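Local coordinates for amidohydrolase (Pseudomonas aeruginosa, PDB 2I5G), which probably acts as a metal-dependent dipeptidase of the membrane dipeptidase (M19) family, built on a TIM barrel, at residues Gly135-Phe140 and Glu166-Glu171; Ala214-Lys219 and Thr273-Ile278. The protein carries 2 engineered substitutions. All blocks are in the same frame, centred on the assembly; numbering follows the deposited sequence.

Contact 1 (Gly135-Phe140 and Glu166-Glu171)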
loop_
_atom_site.group_PDB
_atom_site.type_symbol
_atom_site.label_atom_id
_atom_site.label_comp_id
_atom_site.label_asym_id
_atom_site.label_seq_id
_atom_site.Cartn_x
_atom_site.Cartn_y
_atom_site.Cartn_z
ATOM N N GLY A 135 -3.278 -8.245 -7.769
ATOM C CA GLY A 135 -4.594 -7.622 -7.828
ATOM C C GLY A 135 -4.833 -6.624 -8.951
ATOM O O GLY A 135 -5.956 -6.160 -9.143
ATOM N N GLY A 136 -3.786 -6.288 -9.699
ATOM C CA GLY A 136 -3.932 -5.342 -10.787
ATOM C C GLY A 136 -3.537 -3.947 -10.360
ATOM O O GLY A 136 -3.216 -3.715 -9.190
ATOM N N LEU A 137 -3.555 -3.020 -11.311
ATOM C CA LEU A 137 -3.208 -1.627 -11.051
ATOM C C LEU A 137 -4.340 -0.966 -10.262
ATOM O O LEU A 137 -5.505 -0.994 -10.681
ATOM C CB LEU A 137 -2.996 -0.897 -12.376
ATOM C CG LEU A 137 -2.560 0.562 -12.284
ATOM C CD1 LEU A 137 -1.267 0.667 -11.484
ATOM C CD2 LEU A 137 -2.377 1.117 -13.683
ATOM N N SER A 138 -4.001 -0.374 -9.122
ATOM C CA SER A 138 -5.016 0.260 -8.282
ATOM C C SER A 138 -5.403 1.616 -8.844
ATOM O O SER A 138 -4.779 2.099 -9.783
ATOM C CB SER A 138 -4.498 0.440 -6.849
ATOM O OG SER A 138 -3.697 1.604 -6.733
ATOM N N GLY A 139 -6.438 2.224 -8.267
ATOM C CA GLY A 139 -6.865 3.531 -8.725
ATOM C C GLY A 139 -5.740 4.534 -8.534
ATOM O O GLY A 139 -5.363 5.242 -9.474
ATOM N N PHE A 140 -5.198 4.589 -7.315
ATOM C CA PHE A 140 -4.105 5.498 -6.990
ATOM C C PHE A 140 -2.945 5.282 -7.964
ATOM O O PHE A 140 -2.262 6.230 -8.363
ATOM C CB PHE A 140 -3.638 5.256 -5.559
ATOM C CG PHE A 140 -2.619 6.243 -5.076
ATOM C CD1 PHE A 140 -2.948 7.585 -4.917
ATOM C CD2 PHE A 140 -1.326 5.832 -4.765
ATOM C CE1 PHE A 140 -2.003 8.506 -4.450
ATOM C CE2 PHE A 140 -0.372 6.748 -4.296
ATOM C CZ PHE A 140 -0.715 8.084 -4.140
ATOM N N GLU A 166 0.437 -5.432 -17.160
ATOM C CA GLU A 166 -0.308 -5.189 -18.387
ATOM C C GLU A 166 -1.107 -3.894 -18.352
ATOM O O GLU A 166 -1.172 -3.176 -19.347
ATOM C CB GLU A 166 -1.250 -6.348 -18.696
ATOM C CG GLU A 166 -1.966 -6.160 -20.027
ATOM C CD GLU A 166 -2.932 -7.280 -20.350
ATOM O OE1 GLU A 166 -2.500 -8.458 -20.349
ATOM O OE2 GLU A 166 -4.121 -6.981 -20.611
ATOM N N GLU A 167 -1.722 -3.596 -17.212
ATOM C CA GLU A 167 -2.511 -2.375 -17.080
ATOM C C GLU A 167 -1.619 -1.154 -17.245
ATOM O O GLU A 167 -2.000 -0.177 -17.886
ATOM C CB GLU A 167 -3.219 -2.348 -15.724
ATOM C CG GLU A 167 -4.357 -3.352 -15.623
ATOM C CD GLU A 167 -4.896 -3.515 -14.214
ATOM O OE1 GLU A 167 -5.292 -2.508 -13.597
ATOM O OE2 GLU A 167 -4.931 -4.658 -13.718
ATOM N N VAL A 168 -0.419 -1.222 -16.682
ATOM C CA VAL A 168 0.527 -0.118 -16.783
ATOM C C VAL A 168 0.949 0.121 -18.238
ATOM O O VAL A 168 1.069 1.263 -18.679
ATOM C CB VAL A 168 1.787 -0.384 -15.906
ATOM C CG1 VAL A 168 2.847 0.692 -16.145
ATOM C CG2 VAL A 168 1.391 -0.410 -14.439
ATOM N N ILE A 169 1.173 -0.952 -18.989
ATOM C CA ILE A 169 1.575 -0.798 -20.384
ATOM C C ILE A 169 0.462 -0.127 -21.188
ATOM O O ILE A 169 0.721 0.692 -22.075
ATOM C CB ILE A 169 1.895 -2.164 -21.039
ATOM C CG1 ILE A 169 3.051 -2.841 -20.294
ATOM C CG2 ILE A 169 2.240 -1.962 -22.518
ATOM C CD1 ILE A 169 3.353 -4.243 -20.768
ATOM N N LEU A 170 -0.776 -0.481 -20.863
ATOM C CA LEU A 170 -1.948 0.051 -21.544
ATOM C C LEU A 170 -2.317 1.467 -21.104
ATOM O O LEU A 170 -2.990 2.188 -21.830
ATOM C CB LEU A 170 -3.131 -0.888 -21.291
ATOM C CG LEU A 170 -3.658 -1.830 -22.382
ATOM C CD1 LEU A 170 -2.572 -2.204 -23.373
ATOM C CD2 LEU A 170 -4.236 -3.063 -21.706
ATOM N N GLU A 171 -1.866 1.864 -19.918
ATOM C CA GLU A 171 -2.179 3.180 -19.361
ATOM C C GLU A 171 -1.176 4.292 -19.672
ATOM O O GLU A 171 -1.570 5.436 -19.894
ATOM C CB GLU A 171 -2.361 3.043 -17.840
ATOM C CG GLU A 171 -2.324 4.337 -17.024
ATOM C CD GLU A 171 -3.597 5.154 -17.127
ATOM O OE1 GLU A 171 -4.694 4.586 -16.942
ATOM O OE2 GLU A 171 -3.497 6.374 -17.377
#
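Glu167 OE1 is gripped from two chains: within the subunit it accepts a weak, bent bond from the amide of Leu137 (N to OE1 2.9 Å, 132° at the hydrogen), and it also forms a salt bridge with Arg133 of the second subunit. The contact illustrates how a TIM barrel of the M19 dipeptidase family ties successive outer helices together, since residues 135-138 lead into helix 139-151 while Glu167 belongs to helix 162-171, with strand 154-156 between the two helices in sequence. The CG of the acid is anti to the carbonyl carbon (chi1 -71°), and the chain continues extended, carrying the carboxylate over to the Gly136-Leu137 peptide, where Gly136 CA lies 3.2 Å from Glu167 OE2. The salt bridge would be expected to favour the charged form of the acid and makes this bond part of the dimer interface, where Glu132 of the second subunit also accepts from the amide of Gly139. Next along the chain, Ser138 occupies the N-cap position and its OG caps the amide of Gly141 at the start of helix 139-151.

Beside the polar end the contact becomes apolar. The first side-chain bond of Leu137 heads toward helix 162-171, CG is anti to the backbone N (chi1 -177°), and Leu137 CB meets Glu167 CB at 3.7 Å. Further out the leucine fork crosses Val168 at about a right angle, so that both of its methyls face one branch of the valine: Val168 CG2 lies 4.1 Å from Leu137 CD1 and 4.1 Å from Leu137 CD2.

Contact 2 (Ala214-Lys219 and Thr273-Ile278)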
loop_
_atom_site.group_PDB
_atom_site.type_symbol
_atom_site.label_atom_id
_atom_site.label_comp_id
_atom_site.label_asym_id
_atom_site.label_seq_id
_atom_site.Cartn_x
_atom_site.Cartn_y
_atom_site.Cartn_z
ATOM N N ALA A 214 22.001 -14.940 -11.901
ATOM C CA ALA A 214 22.128 -16.394 -11.817
ATOM C C ALA A 214 20.819 -17.147 -11.582
ATOM O O ALA A 214 20.400 -17.953 -12.417
ATOM C CB ALA A 214 23.144 -16.761 -10.737
ATOM N N PRO A 215 20.154 -16.893 -10.444
ATOM C CA PRO A 215 18.889 -17.549 -10.096
ATOM C C PRO A 215 17.884 -17.694 -11.239
ATOM O O PRO A 215 17.201 -18.720 -11.343
ATOM C CB PRO A 215 18.349 -16.664 -8.976
ATOM C CG PRO A 215 19.590 -16.232 -8.283
ATOM C CD PRO A 215 20.500 -15.873 -9.436
ATOM N N PHE A 216 17.802 -16.675 -12.095
ATOM C CA PHE A 216 16.845 -16.673 -13.204
ATOM C C PHE A 216 17.359 -17.213 -14.544
ATOM O O PHE A 216 16.660 -17.145 -15.547
ATOM C CB PHE A 216 16.291 -15.251 -13.412
ATOM C CG PHE A 216 16.017 -14.495 -12.128
ATOM C CD1 PHE A 216 15.552 -15.153 -10.987
ATOM C CD2 PHE A 216 16.217 -13.120 -12.064
ATOM C CE1 PHE A 216 15.298 -14.453 -9.808
ATOM C CE2 PHE A 216 15.963 -12.414 -10.886
ATOM C CZ PHE A 216 15.503 -13.085 -9.757
ATOM N N LEU A 217 18.575 -17.744 -14.567
ATOM C CA LEU A 217 19.139 -18.282 -15.803
ATOM C C LEU A 217 18.900 -19.778 -15.911
ATOM O O LEU A 217 18.883 -20.484 -14.902
ATOM C CB LEU A 217 20.639 -17.982 -15.872
ATOM C CG LEU A 217 20.986 -16.518 -16.171
ATOM C CD1 LEU A 217 22.430 -16.253 -15.796
ATOM C CD2 LEU A 217 20.734 -16.210 -17.653
ATOM N N LYS A 218 18.708 -20.257 -17.136
ATOM C CA LYS A 218 18.457 -21.674 -17.365
ATOM C C LYS A 218 19.505 -22.575 -16.710
ATOM O O LYS A 218 19.162 -23.608 -16.133
ATOM C CB LYS A 218 18.397 -21.978 -18.862
ATOM C CG LYS A 218 18.147 -23.453 -19.157
ATOM C CD LYS A 218 18.217 -23.760 -20.641
ATOM C CE LYS A 218 18.036 -25.243 -20.893
ATOM N NZ LYS A 218 18.191 -25.578 -22.337
ATOM N N LYS A 219 20.775 -22.191 -16.799
ATOM C CA LYS A 219 21.836 -22.993 -16.206
ATOM C C LYS A 219 22.274 -22.507 -14.826
ATOM O O LYS A 219 23.041 -23.179 -14.145
ATOM C CB LYS A 219 23.044 -23.058 -17.139
ATOM C CG LYS A 219 22.769 -23.776 -18.460
ATOM C CD LYS A 219 24.032 -24.424 -19.016
ATOM C CE LYS A 219 25.176 -23.430 -19.132
ATOM N NZ LYS A 219 26.473 -24.097 -19.446
ATOM N N THR A 273 11.387 -15.502 -1.015
ATOM C CA THR A 273 12.112 -16.423 -1.879
ATOM C C THR A 273 13.515 -16.674 -1.344
ATOM O O THR A 273 13.908 -16.136 -0.307
ATOM C CB THR A 273 12.238 -15.848 -3.314
ATOM O OG1 THR A 273 12.657 -16.878 -4.214
ATOM C CG2 THR A 273 13.270 -14.724 -3.351
ATOM N N ASN A 274 14.256 -17.508 -2.066
ATOM C CA ASN A 274 15.633 -17.833 -1.720
ATOM C C ASN A 274 16.392 -17.959 -3.030
ATOM O O ASN A 274 16.133 -18.868 -3.816
ATOM C CB ASN A 274 15.707 -19.140 -0.928
ATOM C CG ASN A 274 17.135 -19.511 -0.544
ATOM O OD1 ASN A 274 17.925 -18.660 -0.123
ATOM N ND2 ASN A 274 17.466 -20.792 -0.677
ATOM N N PHE A 275 17.311 -17.028 -3.269
ATOM C CA PHE A 275 18.098 -17.030 -4.497
ATOM C C PHE A 275 19.146 -18.124 -4.497
ATOM O O PHE A 275 19.356 -18.795 -5.502
ATOM C CB PHE A 275 18.824 -15.693 -4.693
ATOM C CG PHE A 275 17.920 -14.497 -4.745
ATOM C CD1 PHE A 275 16.720 -14.536 -5.450
ATOM C CD2 PHE A 275 18.298 -13.304 -4.134
ATOM C CE1 PHE A 275 15.912 -13.404 -5.549
ATOM C CE2 PHE A 275 17.498 -12.169 -4.227
ATOM C CZ PHE A 275 16.304 -12.221 -4.937
ATOM N N GLY A 276 19.801 -18.297 -3.357
ATOM C CA GLY A 276 20.854 -19.283 -3.256
ATOM C C GLY A 276 22.165 -18.562 -3.522
ATOM O O GLY A 276 22.236 -17.339 -3.405
ATOM N N LYS A 277 23.200 -19.312 -3.881
ATOM C CA LYS A 277 24.510 -18.741 -4.170
ATOM C C LYS A 277 24.410 -17.692 -5.278
ATOM O O LYS A 277 23.703 -17.890 -6.266
ATOM C CB LYS A 277 25.468 -19.852 -4.604
ATOM C CG LYS A 277 25.584 -20.988 -3.600
ATOM C CD LYS A 277 25.464 -22.372 -4.265
ATOM C CE LYS A 277 24.023 -22.715 -4.684
ATOM N NZ LYS A 277 23.496 -21.894 -5.813
ATOM N N ILE A 278 25.120 -16.581 -5.111
ATOM C CA ILE A 278 25.112 -15.517 -6.108
ATOM C C ILE A 278 26.386 -15.592 -6.944
ATOM O O ILE A 278 27.447 -15.123 -6.539
ATOM C CB ILE A 278 25.018 -14.109 -5.450
ATOM C CG1 ILE A 278 23.776 -14.018 -4.557
ATOM C CG2 ILE A 278 24.943 -13.035 -6.529
ATOM C CD1 ILE A 278 22.458 -14.205 -5.304
#
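Around Pro215 the chain makes a short 3-10 turn over residues 214-216, closed by the bond from Leu217 N to Ala214 O (2.8 Å), and it faces an irregular stretch, residues 273-278, that comes closest where the CA atoms of Pro215 and Phe275 are 5.7 Å apart. Just beyond Phe275, Gly276 takes a positive phi of 95°. The two loops of this M19 TIM barrel are joined by hydrophobic side chains. The proline ring lies against residues 273-278 and crosses the Phe275 side chain obliquely, its CG meeting Phe275 CB at 3.7 Å and the carbonyl Phe275 O at 3.8 Å. Because the phenylalanine CG is anti to its carbonyl carbon (chi1 -58°), the ring leaves the backbone on the side where Phe216 extends, and the two aromatic groups meet through Phe216 CZ and Phe275 CE1, 4.2 Å apart.

Phe213 joins this aromatic group, meeting the Phe275 ring edge-to-face and also touching Phe216. Phe275 also packs against Phe259 and Thr263 of helix 256-263, so the contact brings the loop between strand 207-210 and helix 225-239 together with the loop that runs from helix 256-263 to helix 291-299.

The two contacts follow one another along the chain, contact 1 closing before contact 2 opens, and lie in separate parts of the same barrel: their centres are 29 Å apart and their nearest atoms about 18 Å. Both are peripheral, with centres 20 Å and 18 Å from that of the chain. They differ in what they join. Contact 1 links a loop to a barrel helix and reaches the second subunit, whereas contact 2 joins two loops and meets no other chain. Residues 135-138 and 214-219 follow strands 113-117 and 207-210, and in TIM barrels generally the active site lies at the strand ends where such loops begin, but neither contact is identified as binding metal or substrate.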